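Local coordinates for putative flagellar protein FliS (PDB 4YOK) that is of unknown function but combines a transthyretin-like (prealbumin-like) domain with a second beta domain of the E-set clan, at residues Ala7-Leu12 with Leu60-Glu65; Asn24-Gly29 with Phe143-Asn148; Tyr66-Arg71 with Thr92-Glu97; Tyr182-Val187 with Ala195-Val200. All blocks are in the same frame, centred on the assembly; numbering follows the deposited sequence. Where two conformers were deposited one is given.

Contact 1: residues Ala7-Leu12 with Leu60-Glu65; sequences APESKL and LLFDGE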
loop_
_atom_site.group_PDB
_atom_site.type_symbol
_atom_site.label_atom_id
_atom_site.label_comp_id
_atom_site.label_asym_id
_atom_site.label_seq_id
_atom_site.Cartn_x
_atom_site.Cartn_y
_atom_site.Cartn_z
ATOM N N ALA A 7 10.745 30.178 -10.334
ATOM C CA ALA A 7 9.620 29.866 -11.226
ATOM C C ALA A 7 8.327 29.493 -10.438
ATOM O O ALA A 7 8.425 28.989 -9.319
ATOM C CB ALA A 7 10.007 28.724 -12.163
ATOM N N PRO A 8 7.111 29.719 -10.999
ATOM C CA PRO A 8 5.886 29.363 -10.257
ATOM C C PRO A 8 5.874 27.889 -9.825
ATOM O O PRO A 8 6.234 27.006 -10.615
ATOM C CB PRO A 8 4.768 29.675 -11.253
ATOM C CG PRO A 8 5.355 30.698 -12.172
ATOM C CD PRO A 8 6.788 30.322 -12.311
ATOM N N GLU A 9 5.539 27.644 -8.538
ATOM C CA GLU A 9 5.492 26.319 -7.932
ATOM C C GLU A 9 4.154 26.057 -7.295
ATOM O O GLU A 9 3.516 26.991 -6.790
ATOM C CB GLU A 9 6.584 26.149 -6.873
ATOM C CG GLU A 9 7.900 25.692 -7.453
ATOM C CD GLU A 9 8.941 25.387 -6.400
ATOM O OE1 GLU A 9 9.598 26.339 -5.918
ATOM O OE2 GLU A 9 9.104 24.192 -6.061
ATOM N N SER A 10 3.727 24.789 -7.316
ATOM C CA SER A 10 2.452 24.372 -6.754
ATOM C C SER A 10 2.510 22.975 -6.165
ATOM O O SER A 10 3.339 22.132 -6.559
ATOM C CB SER A 10 1.353 24.431 -7.809
ATOM O OG SER A 10 1.092 25.761 -8.217
ATOM N N LYS A 11 1.574 22.723 -5.244
ATOM C CA LYS A 11 1.423 21.444 -4.575
ATOM C C LYS A 11 0.559 20.484 -5.409
ATOM O O LYS A 11 -0.575 20.806 -5.785
ATOM C CB LYS A 11 0.809 21.656 -3.181
ATOM C CG LYS A 11 0.813 20.420 -2.279
ATOM C CD LYS A 11 0.573 20.838 -0.833
ATOM C CE LYS A 11 -0.348 19.909 -0.082
ATOM N NZ LYS A 11 -0.809 20.509 1.198
ATOM N N LEU A 12 1.133 19.338 -5.740
ATOM C CA LEU A 12 0.425 18.247 -6.412
ATOM C C LEU A 12 0.124 17.167 -5.368
ATOM O O LEU A 12 1.044 16.681 -4.691
ATOM C CB LEU A 12 1.209 17.666 -7.597
ATOM C CG LEU A 12 0.591 16.398 -8.258
ATOM C CD1 LEU A 12 -0.773 16.692 -8.962
ATOM C CD2 LEU A 12 1.565 15.759 -9.205
ATOM N N LEU A 60 5.841 19.194 -4.057
ATOM C CA LEU A 60 5.925 20.613 -4.391
ATOM C C LEU A 60 6.717 20.664 -5.684
ATOM O O LEU A 60 7.883 20.259 -5.708
ATOM C CB LEU A 60 6.571 21.446 -3.255
ATOM C CG LEU A 60 6.789 22.932 -3.543
ATOM C CD1 LEU A 60 5.470 23.678 -3.749
ATOM C CD2 LEU A 60 7.614 23.586 -2.450
ATOM N N LEU A 61 6.065 21.036 -6.782
ATOM C CA LEU A 61 6.697 21.041 -8.100
ATOM C C LEU A 61 6.502 22.356 -8.841
ATOM O O LEU A 61 5.591 23.127 -8.528
ATOM C CB LEU A 61 6.101 19.924 -8.984
ATOM C CG LEU A 61 6.017 18.510 -8.442
ATOM C CD1 LEU A 61 4.885 17.767 -9.117
ATOM C CD2 LEU A 61 7.351 17.783 -8.607
ATOM N N PHE A 62 7.335 22.577 -9.874
ATOM C CA PHE A 62 7.190 23.718 -10.758
ATOM C C PHE A 62 5.958 23.505 -11.586
ATOM O O PHE A 62 5.716 22.378 -12.024
ATOM C CB PHE A 62 8.420 23.886 -11.669
ATOM C CG PHE A 62 9.676 24.278 -10.939
ATOM C CD1 PHE A 62 9.810 25.545 -10.388
ATOM C CD2 PHE A 62 10.740 23.390 -10.825
ATOM C CE1 PHE A 62 10.969 25.905 -9.698
ATOM C CE2 PHE A 62 11.905 23.757 -10.150
ATOM C CZ PHE A 62 12.015 25.015 -9.598
ATOM N N ASP A 63 5.158 24.565 -11.784
ATOM C CA ASP A 63 3.944 24.501 -12.589
ATOM C C ASP A 63 4.287 24.041 -14.003
ATOM O O ASP A 63 5.346 24.392 -14.534
ATOM C CB ASP A 63 3.231 25.879 -12.625
ATOM C CG ASP A 63 2.522 26.289 -11.331
ATOM O OD1 ASP A 63 2.824 25.689 -10.261
ATOM O OD2 ASP A 63 1.700 27.248 -11.376
ATOM N N GLY A 64 3.426 23.209 -14.560
ATOM C CA GLY A 64 3.603 22.675 -15.901
ATOM C C GLY A 64 2.828 21.395 -16.110
ATOM O O GLY A 64 2.056 20.973 -15.242
ATOM N N GLU A 65 3.043 20.774 -17.277
ATOM C CA GLU A 65 2.382 19.539 -17.679
ATOM C C GLU A 65 3.269 18.349 -17.352
ATOM O O GLU A 65 4.461 18.355 -17.661
ATOM C CB GLU A 65 2.043 19.581 -19.178
ATOM C CG GLU A 65 1.092 18.478 -19.604
ATOM C CD GLU A 65 0.363 18.755 -20.901
ATOM O OE1 GLU A 65 0.964 18.540 -21.978
ATOM O OE2 GLU A 65 -0.811 19.185 -20.840
HETATM O O HOH W 1 6.769 26.694 -13.299
#

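Contact 2: residues Asn24-Gly29 with Phe143-Asn148; sequences NLRGTG and FADDVN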
loop_
_atom_site.group_PDB
_atom_site.type_symbol
_atom_site.label_atom_id
_atom_site.label_comp_id
_atom_site.label_asym_id
_atom_site.label_seq_id
_atom_site.Cartn_x
_atom_site.Cartn_y
_atom_site.Cartn_z
ATOM N N ASN A 24 -4.270 0.493 0.070
ATOM C CA ASN A 24 -3.514 0.431 1.327
ATOM C C ASN A 24 -2.177 -0.273 1.025
ATOM O O ASN A 24 -2.176 -1.415 0.570
ATOM C CB ASN A 24 -4.351 -0.324 2.354
ATOM C CG ASN A 24 -5.712 0.312 2.569
ATOM O OD1 ASN A 24 -6.750 -0.113 2.042
ATOM N ND2 ASN A 24 -5.714 1.406 3.245
ATOM N N LEU A 25 -1.068 0.445 1.174
ATOM C CA LEU A 25 0.258 -0.037 0.780
ATOM C C LEU A 25 1.313 0.100 1.866
ATOM O O LEU A 25 1.070 0.706 2.903
ATOM C CB LEU A 25 0.704 0.818 -0.439
ATOM C CG LEU A 25 -0.258 0.817 -1.669
ATOM C CD1 LEU A 25 0.100 1.911 -2.636
ATOM C CD2 LEU A 25 -0.244 -0.526 -2.377
ATOM N N ARG A 26 2.522 -0.382 1.572
ATOM C CA ARG A 26 3.653 -0.153 2.469
ATOM C C ARG A 26 4.110 1.264 2.175
ATOM O O ARG A 26 4.520 1.561 1.035
ATOM C CB ARG A 26 4.777 -1.172 2.246
ATOM C CG ARG A 26 6.025 -0.766 3.051
ATOM C CD ARG A 26 7.098 -1.847 3.135
ATOM N NE ARG A 26 8.262 -1.279 3.837
ATOM C CZ ARG A 26 9.533 -1.478 3.513
ATOM N NH1 ARG A 26 9.854 -2.302 2.519
ATOM N NH2 ARG A 26 10.498 -0.864 4.186
ATOM N N GLY A 27 3.964 2.131 3.167
ATOM C CA GLY A 27 4.278 3.547 3.005
ATOM C C GLY A 27 5.601 3.971 3.590
ATOM O O GLY A 27 5.794 5.153 3.852
ATOM N N THR A 28 6.512 3.014 3.819
ATOM C CA THR A 28 7.837 3.280 4.412
ATOM C C THR A 28 8.965 2.757 3.524
ATOM O O THR A 28 8.722 1.884 2.687
ATOM C CB THR A 28 7.947 2.581 5.780
ATOM O OG1 THR A 28 7.753 1.171 5.594
ATOM C CG2 THR A 28 6.969 3.154 6.842
ATOM N N GLY A 29 10.192 3.222 3.785
ATOM C CA GLY A 29 11.414 2.742 3.138
ATOM C C GLY A 29 11.456 2.833 1.624
ATOM O O GLY A 29 12.202 2.089 0.991
ATOM N N PHE A 143 2.373 3.121 11.835
ATOM C CA PHE A 143 2.963 2.462 10.655
ATOM C C PHE A 143 3.081 0.964 10.877
ATOM O O PHE A 143 3.708 0.527 11.853
ATOM C CB PHE A 143 4.356 3.051 10.328
ATOM C CG PHE A 143 4.279 4.470 9.818
ATOM C CD1 PHE A 143 3.997 4.731 8.479
ATOM C CD2 PHE A 143 4.474 5.546 10.677
ATOM C CE1 PHE A 143 3.918 6.044 8.007
ATOM C CE2 PHE A 143 4.386 6.863 10.206
ATOM C CZ PHE A 143 4.113 7.102 8.869
ATOM N N ALA A 144 2.487 0.174 9.974
ATOM C CA ALA A 144 2.570 -1.295 10.064
ATOM C C ALA A 144 2.714 -1.864 8.682
ATOM O O ALA A 144 1.897 -1.558 7.816
ATOM C CB ALA A 144 1.329 -1.873 10.752
ATOM N N ASP A 145 3.753 -2.669 8.451
ATOM C CA ASP A 145 3.947 -3.334 7.154
ATOM C C ASP A 145 4.855 -4.558 7.342
ATOM O O ASP A 145 5.188 -4.896 8.484
ATOM C CB ASP A 145 4.469 -2.357 6.069
ATOM C CG ASP A 145 5.727 -1.619 6.467
ATOM O OD1 ASP A 145 6.772 -2.283 6.635
ATOM O OD2 ASP A 145 5.689 -0.354 6.519
ATOM N N ASP A 146 5.217 -5.247 6.245
ATOM C CA ASP A 146 6.018 -6.474 6.316
ATOM C C ASP A 146 7.409 -6.270 6.970
ATOM O O ASP A 146 7.968 -7.235 7.491
ATOM C CB ASP A 146 6.160 -7.133 4.929
ATOM C CG ASP A 146 6.694 -6.265 3.805
ATOM O OD1 ASP A 146 7.082 -5.115 4.073
ATOM O OD2 ASP A 146 6.671 -6.722 2.644
ATOM N N VAL A 147 7.932 -5.016 6.979
ATOM C CA VAL A 147 9.248 -4.695 7.580
ATOM C C VAL A 147 9.040 -3.979 8.914
ATOM O O VAL A 147 9.762 -4.244 9.866
ATOM C CB VAL A 147 10.131 -3.836 6.611
ATOM C CG1 VAL A 147 11.448 -3.403 7.266
ATOM C CG2 VAL A 147 10.406 -4.576 5.308
ATOM N N ASN A 148 8.076 -3.057 8.972
ATOM C CA ASN A 148 7.821 -2.228 10.140
ATOM C C ASN A 148 6.723 -2.799 10.969
ATOM O O ASN A 148 5.561 -2.544 10.712
ATOM C CB ASN A 148 7.477 -0.799 9.722
ATOM C CG ASN A 148 8.604 -0.126 9.014
ATOM O OD1 ASN A 148 8.779 -0.281 7.796
ATOM N ND2 ASN A 148 9.433 0.565 9.780
HETATM O O HOH W 2 8.429 -4.569 1.634
HETATM O O HOH W 3 3.517 1.059 5.812
#

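Contact 3: residues Tyr66-Arg71 with Thr92-Glu97; sequences YRLTTR and TEVNLE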
loop_
_atom_site.group_PDB
_atom_site.type_symbol
_atom_site.label_atom_id
_atom_site.label_comp_id
_atom_site.label_asym_id
_atom_site.label_seq_id
_atom_site.Cartn_x
_atom_site.Cartn_y
_atom_site.Cartn_z
ATOM N N TYR A 66 2.683 17.344 -16.700
ATOM C CA TYR A 66 3.391 16.136 -16.276
ATOM C C TYR A 66 2.652 14.882 -16.638
ATOM O O TYR A 66 1.421 14.895 -16.785
ATOM C CB TYR A 66 3.564 16.123 -14.744
ATOM C CG TYR A 66 4.473 17.192 -14.196
ATOM C CD1 TYR A 66 5.841 16.971 -14.067
ATOM C CD2 TYR A 66 3.963 18.414 -13.762
ATOM C CE1 TYR A 66 6.684 17.949 -13.542
ATOM C CE2 TYR A 66 4.798 19.405 -13.250
ATOM C CZ TYR A 66 6.159 19.171 -13.148
ATOM O OH TYR A 66 6.987 20.141 -12.635
ATOM N N ARG A 67 3.410 13.783 -16.725
ATOM C CA ARG A 67 2.853 12.453 -16.951
ATOM C C ARG A 67 3.198 11.601 -15.734
ATOM O O ARG A 67 4.370 11.309 -15.474
ATOM C CB ARG A 67 3.332 11.813 -18.269
ATOM C CG ARG A 67 2.581 10.515 -18.602
ATOM C CD ARG A 67 2.917 9.978 -19.983
ATOM N NE ARG A 67 4.114 9.132 -19.961
ATOM C CZ ARG A 67 5.333 9.532 -20.312
ATOM N NH1 ARG A 67 5.538 10.778 -20.729
ATOM N NH2 ARG A 67 6.355 8.689 -20.257
ATOM N N LEU A 68 2.158 11.264 -14.936
ATOM C CA LEU A 68 2.299 10.476 -13.716
ATOM C C LEU A 68 2.138 8.989 -14.040
ATOM O O LEU A 68 1.094 8.591 -14.583
ATOM C CB LEU A 68 1.265 10.938 -12.690
ATOM C CG LEU A 68 1.237 10.178 -11.362
ATOM C CD1 LEU A 68 2.533 10.399 -10.551
ATOM C CD2 LEU A 68 0.028 10.609 -10.568
ATOM N N THR A 69 3.177 8.165 -13.727
ATOM C CA THR A 69 3.099 6.736 -14.045
ATOM C C THR A 69 3.626 5.855 -12.917
ATOM O O THR A 69 4.310 6.331 -12.007
ATOM C CB THR A 69 3.841 6.441 -15.380
ATOM O OG1 THR A 69 3.569 5.108 -15.804
ATOM C CG2 THR A 69 5.337 6.636 -15.283
ATOM N N THR A 70 3.312 4.535 -13.003
ATOM C CA THR A 70 3.829 3.569 -12.038
ATOM C C THR A 70 5.289 3.303 -12.430
ATOM O O THR A 70 5.697 3.597 -13.558
ATOM C CB THR A 70 3.001 2.289 -12.046
ATOM O OG1 THR A 70 2.944 1.761 -13.375
ATOM C CG2 THR A 70 1.624 2.473 -11.432
ATOM N N ARG A 71 6.064 2.759 -11.510
ATOM C CA ARG A 71 7.446 2.360 -11.757
ATOM C C ARG A 71 7.411 0.893 -12.187
ATOM O O ARG A 71 6.686 0.089 -11.582
ATOM C CB ARG A 71 8.271 2.591 -10.477
ATOM C CG ARG A 71 9.764 2.319 -10.630
ATOM C CD ARG A 71 10.486 2.634 -9.331
ATOM N NE ARG A 71 11.772 1.939 -9.221
ATOM C CZ ARG A 71 12.945 2.445 -9.593
ATOM N NH1 ARG A 71 13.015 3.663 -10.121
ATOM N NH2 ARG A 71 14.057 1.737 -9.446
ATOM N N THR A 92 -3.285 21.249 -7.148
ATOM C CA THR A 92 -3.921 20.287 -8.056
ATOM C C THR A 92 -3.982 18.898 -7.434
ATOM O O THR A 92 -3.054 18.474 -6.730
ATOM C CB THR A 92 -3.146 20.267 -9.397
ATOM O OG1 THR A 92 -3.115 21.590 -9.937
ATOM C CG2 THR A 92 -3.745 19.339 -10.451
ATOM N N GLU A 93 -5.082 18.176 -7.694
ATOM C CA GLU A 93 -5.256 16.815 -7.178
ATOM C C GLU A 93 -5.581 15.863 -8.319
ATOM O O GLU A 93 -6.368 16.200 -9.203
ATOM C CB GLU A 93 -6.353 16.752 -6.100
ATOM C CG GLU A 93 -6.068 17.592 -4.865
ATOM C CD GLU A 93 -7.215 17.787 -3.894
ATOM O OE1 GLU A 93 -8.270 17.135 -4.064
ATOM O OE2 GLU A 93 -7.058 18.605 -2.959
ATOM N N VAL A 94 -4.980 14.674 -8.292
ATOM C CA VAL A 94 -5.172 13.669 -9.325
ATOM C C VAL A 94 -5.257 12.263 -8.689
ATOM O O VAL A 94 -4.905 12.079 -7.524
ATOM C CB VAL A 94 -3.988 13.785 -10.347
ATOM C CG1 VAL A 94 -2.638 13.364 -9.730
ATOM C CG2 VAL A 94 -4.269 13.003 -11.620
ATOM N N ASN A 95 -5.779 11.297 -9.445
ATOM C CA ASN A 95 -5.715 9.913 -9.018
ATOM C C ASN A 95 -5.069 9.105 -10.144
ATOM O O ASN A 95 -5.086 9.525 -11.303
ATOM C CB ASN A 95 -7.058 9.326 -8.569
ATOM C CG ASN A 95 -8.000 9.028 -9.707
ATOM O OD1 ASN A 95 -8.351 9.912 -10.474
ATOM N ND2 ASN A 95 -8.421 7.780 -9.834
ATOM N N LEU A 96 -4.500 7.962 -9.799
ATOM C CA LEU A 96 -3.917 7.080 -10.799
ATOM C C LEU A 96 -4.515 5.695 -10.623
ATOM O O LEU A 96 -4.358 5.111 -9.563
ATOM C CB LEU A 96 -2.373 7.062 -10.687
ATOM C CG LEU A 96 -1.644 6.063 -11.599
ATOM C CD1 LEU A 96 -1.772 6.468 -13.077
ATOM C CD2 LEU A 96 -0.181 5.891 -11.167
ATOM N N GLU A 97 -5.250 5.208 -11.646
ATOM C CA GLU A 97 -5.908 3.888 -11.642
ATOM C C GLU A 97 -4.934 2.797 -12.024
ATOM O O GLU A 97 -4.215 2.904 -13.029
ATOM C CB GLU A 97 -7.100 3.841 -12.632
ATOM C CG GLU A 97 -8.407 4.362 -12.078
ATOM C CD GLU A 97 -9.101 3.476 -11.054
ATOM O OE1 GLU A 97 -9.388 2.290 -11.345
ATOM O OE2 GLU A 97 -9.409 4.004 -9.966
#

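Contact 4: residues Tyr182-Val187 with Ala195-Val200; sequences YARVGV and AIYSPV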
loop_
_atom_site.group_PDB
_atom_site.type_symbol
_atom_site.label_atom_id
_atom_site.label_comp_id
_atom_site.label_asym_id
_atom_site.label_seq_id
_atom_site.Cartn_x
_atom_site.Cartn_y
_atom_site.Cartn_z
ATOM N N TYR A 182 -1.517 -1.346 16.958
ATOM C CA TYR A 182 -2.155 -1.220 15.641
ATOM C C TYR A 182 -2.047 -2.533 14.881
ATOM O O TYR A 182 -1.033 -3.216 14.996
ATOM C CB TYR A 182 -1.484 -0.089 14.842
ATOM C CG TYR A 182 -1.613 1.282 15.467
ATOM C CD1 TYR A 182 -0.774 1.681 16.503
ATOM C CD2 TYR A 182 -2.550 2.201 14.993
ATOM C CE1 TYR A 182 -0.875 2.949 17.069
ATOM C CE2 TYR A 182 -2.651 3.481 15.547
ATOM C CZ TYR A 182 -1.802 3.852 16.575
ATOM O OH TYR A 182 -1.878 5.116 17.126
ATOM N N ALA A 183 -3.096 -2.912 14.145
ATOM C CA ALA A 183 -3.112 -4.167 13.404
ATOM C C ALA A 183 -3.260 -3.914 11.925
ATOM O O ALA A 183 -3.822 -2.889 11.512
ATOM C CB ALA A 183 -4.246 -5.067 13.896
ATOM N N ARG A 184 -2.794 -4.874 11.121
ATOM C CA ARG A 184 -2.919 -4.804 9.667
ATOM C C ARG A 184 -2.786 -6.204 9.087
ATOM O O ARG A 184 -2.138 -7.076 9.688
ATOM C CB ARG A 184 -1.835 -3.864 9.060
ATOM C CG ARG A 184 -2.267 -3.190 7.760
ATOM C CD ARG A 184 -1.148 -2.300 7.206
ATOM N NE ARG A 184 -1.617 -1.350 6.185
ATOM C CZ ARG A 184 -0.818 -0.667 5.366
ATOM N NH1 ARG A 184 0.501 -0.820 5.432
ATOM N NH2 ARG A 184 -1.335 0.156 4.453
ATOM N N VAL A 185 -3.347 -6.413 7.897
ATOM C CA VAL A 185 -3.125 -7.685 7.213
ATOM C C VAL A 185 -2.548 -7.361 5.829
ATOM O O VAL A 185 -2.822 -6.278 5.292
ATOM C CB VAL A 185 -4.326 -8.653 7.149
ATOM C CG1 VAL A 185 -4.667 -9.195 8.544
ATOM C CG2 VAL A 185 -5.543 -8.018 6.481
ATOM N N GLY A 186 -1.748 -8.275 5.301
ATOM C CA GLY A 186 -1.132 -8.107 3.985
ATOM C C GLY A 186 -1.291 -9.335 3.117
ATOM O O GLY A 186 -1.378 -10.449 3.633
ATOM N N VAL A 187 -1.360 -9.136 1.793
ATOM C CA VAL A 187 -1.461 -10.207 0.803
ATOM C C VAL A 187 -0.448 -9.908 -0.306
ATOM O O VAL A 187 -0.507 -8.856 -0.954
ATOM C CB VAL A 187 -2.898 -10.418 0.238
ATOM C CG1 VAL A 187 -2.902 -11.458 -0.890
ATOM C CG2 VAL A 187 -3.876 -10.829 1.349
ATOM N N ALA A 195 3.320 -6.170 -1.287
ATOM C CA ALA A 195 1.982 -6.652 -0.937
ATOM C C ALA A 195 0.944 -5.523 -0.990
ATOM O O ALA A 195 1.293 -4.323 -0.984
ATOM C CB ALA A 195 2.013 -7.237 0.483
ATOM N N ILE A 196 -0.344 -5.918 -0.985
ATOM C CA ILE A 196 -1.494 -5.025 -0.774
ATOM C C ILE A 196 -1.909 -5.285 0.665
ATOM O O ILE A 196 -1.714 -6.397 1.174
ATOM C CB ILE A 196 -2.652 -5.214 -1.798
ATOM C CG1 ILE A 196 -3.655 -4.008 -1.729
ATOM C CG2 ILE A 196 -3.358 -6.560 -1.626
ATOM C CD1 ILE A 196 -3.933 -3.365 -3.019
ATOM N N TYR A 197 -2.412 -4.269 1.340
ATOM C CA TYR A 197 -2.780 -4.396 2.741
ATOM C C TYR A 197 -4.211 -3.951 3.002
ATOM O O TYR A 197 -4.871 -3.341 2.158
ATOM C CB TYR A 197 -1.823 -3.522 3.581
ATOM C CG TYR A 197 -0.353 -3.910 3.548
ATOM C CD1 TYR A 197 0.487 -3.457 2.534
ATOM C CD2 TYR A 197 0.204 -4.691 4.561
ATOM C CE1 TYR A 197 1.838 -3.799 2.511
ATOM C CE2 TYR A 197 1.548 -5.051 4.541
ATOM C CZ TYR A 197 2.358 -4.609 3.509
ATOM O OH TYR A 197 3.678 -4.930 3.502
ATOM N N SER A 198 -4.679 -4.229 4.204
ATOM C CA SER A 198 -5.905 -3.668 4.740
ATOM C C SER A 198 -5.569 -2.265 5.265
ATOM O O SER A 198 -4.382 -1.970 5.434
ATOM C CB SER A 198 -6.393 -4.544 5.900
ATOM O OG SER A 198 -5.513 -4.476 7.016
ATOM N N PRO A 199 -6.540 -1.397 5.614
ATOM C CA PRO A 199 -6.173 -0.188 6.381
ATOM C C PRO A 199 -5.574 -0.606 7.727
ATOM O O PRO A 199 -5.802 -1.741 8.188
ATOM C CB PRO A 199 -7.533 0.505 6.630
ATOM C CG PRO A 199 -8.475 -0.113 5.657
ATOM C CD PRO A 199 -8.009 -1.515 5.473
ATOM N N VAL A 200 -4.813 0.284 8.362
ATOM C CA VAL A 200 -4.284 0.032 9.699
ATOM C C VAL A 200 -5.441 0.277 10.663
ATOM O O VAL A 200 -6.140 1.281 10.502
ATOM C CB VAL A 200 -3.068 0.950 9.989
ATOM C CG1 VAL A 200 -2.604 0.857 11.452
ATOM C CG2 VAL A 200 -1.930 0.655 9.032
#

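Contact 1: residues Ala7-Leu12 with Leu60-Glu65
Ser10 and Asp63 meet through their side chains where the first strand of the N-terminal domain pairs with the end of strand 56-62. The hydroxyl OG of Ser10 donates to OD1 of Asp63 over 2.7 Å, reaching the syn side of that oxygen some 20° out of the carboxylate plane. At the Glu9-Phe62 pair, CG of Glu9 lies 3.5 Å from CD1 of Phe62, and OE2 of Glu9 lies over one face of that ring. CB of Ala7 touches the same CD1 at 3.6 Å, while Leu12 CD2 and Leu61 CD1 pack on the buried side, where Leu88 and Leu36 add to the core. Behind these side chains stands an antiparallel pairing: Ser10 and Leu61 exchange two backbone bonds, Ser10 N to Leu61 O at 2.8 Å and its return, and Asp63 N donates to Pro8 O. Asp63 CG points anti to its own carbonyl carbon (chi1 -73°), which turns the carboxylate back to Ser10. With an alanine at Asp63, the buried Ser10 hydroxyl would probably lose its acceptor. A water donating to both Pro8 O and Asp63 O extends the polar join, so backbone, carboxylate and solvent together fasten the N-terminal strand where strand 56-62 ends.

Contact 2: residues Asn24-Gly29 with Phe143-Asn148
Arg26 runs its extended side chain across Asp145, joining a loop of the N-terminal domain to one of the C-terminal domain. Its CB lies 4.0 Å from CB of Asp145, and CG rests against the carboxylate carbon of that residue. CD comes close to two acids, OD1 of Asp146 and OD1 of Asp145. NE forms a salt bridge with Asp145 OD1 at 3.3 Å, the guanidinium and carboxylate planes being inclined at 48°, and also donates to Thr28 OG1 at 3.1 Å, nearly in the guanidinium plane. At the tip, Val147 CG2 covers one face of the guanidinium, 3.6 Å from NH1, and NH1 gives a hydrogen bond to a water that in turn donates to Asp146 OD1. Thr28 OG1 passes the polar chain on, donating to Asp145 OD2 at 2.7 Å, while its CG2 touches Phe143 CD1. A second water links Gly27 N to Asp145 OD2. An asparagine in place of Asp145 would probably leave Arg26 without its salt-bridge partner and weaken the tie between the loops. Asp145 is itself held by its own loop: with CG between its backbone N and carbonyl carbon (chi1 54°), OD1 accepts from Val147 N on its anti lone pair and from Asn148 N above the carboxylate plane. These two bonds make an Asx turn within an Asx motif, here presenting a carboxylate across an interdomain interface.

Contact 3: residues Tyr66-Arg71 with Thr92-Glu97
Leu68 and Leu96 face each other across the interior of the N-terminal, transthyretin-like beta domain, where strand 64-70 of one sheet packs against strand 92-97 of another. The axes of the 66-70 and 92-97 parts approach to 8.4 Å and are inclined at 39°, the spacing of sheets stacked face to face and joined by side chains instead of backbone bonds. Among the apolar contacts, CD2 of Leu68 lies 3.9 Å from CG1 of Val94, the two side chains lying alongside, head to tail; the same CD2 is 4.3 Å from CB of Leu96. Val84 touches Leu68, Val94 and Leu96 alike, while Leu36 and Phe57 add further cover to Leu68. The one polar bond of note leads outward: Thr69, whose side chain starts away from Leu96, gives its OG1 a partner in Glu82 O. The Leu96 side chain also stands about 6 Å from a bound magnesium ion. Methyl-to-backbone packing is a further kind. The CB bond of Leu96 heads toward strand 64-70, and CG anti to the backbone N (chi1 174°) carries both methyls on to that strand: CD1 rests against the carbonyl oxygen of Leu68, and CD2 lies 3.9 Å from CG2 of Thr70.

Contact 4: residues Tyr182-Val187 with Ala195-Val200
Arg184 lays its guanidinium flat on the ring of Tyr197, the centres 4.4 Å apart and the planes only 13° from parallel, within the last beta hairpin of the C-terminal domain. This is the tightly packed part of the contact. An extended chain, with CG anti to the backbone N (chi1 -151°), carries NE to Ser198 O, to which it donates at 2.9 Å, nearly in line with the carbonyl bond. Val200 CG2 covers the guanidinium face turned from Tyr197, so the charged group is sandwiched between an aromatic and an aliphatic side chain. Alongside, CD2 of Tyr197 is 3.7 Å from CA of Gly186, where even a CB would probably be crowded by the ring. Towards Val187 the pairing is regular antiparallel: Val187 N to Ile196 O at 2.8 Å and Ile196 N to Val187 O at 2.9 Å. Beyond Ser198 N to Val185 O the regular pairing gives way, and Ser198 OG takes the place of a backbone acceptor for Val185 N at 3.0 Å while donating to Pro199 O.

The other end is looser. Pro199 is exposed and turned away from strand 182-189, and across the hairpin Tyr182 meets Val200, CB to CG1 at 3.7 Å. NE, NH1 and NH2 of the buried Arg184 each have a carbonyl partner, Ala144 and Leu25 serving the last two; its positive charge is thus probably stabilised by three carbonyl oxygens and the ring face.

Overall arrangement
Contacts 1 and 3 lie in the N-terminal domain, their centres about 14 Å apart, and touch through Lys11 with Thr92 and Leu12 with Val94. Both use strand 64-70, while strands 9-18 and 92-97 are parallel neighbours in one sheet. Contact 4 closes the terminal hairpin of the C-terminal domain, about 33 Å from contact 1 between centres. Contact 2 bridges the domains: its segments are 114 residues apart, contact 3 is nested inside the loop it closes, and it crosses contact 1 along the chain. Its centre is about 9 Å from that of contact 4, to which Arg184 ties both of its loops. The interdomain joint therefore rests directly on the C-terminal hairpin, probably helping to fix the relative orientation of the two domains.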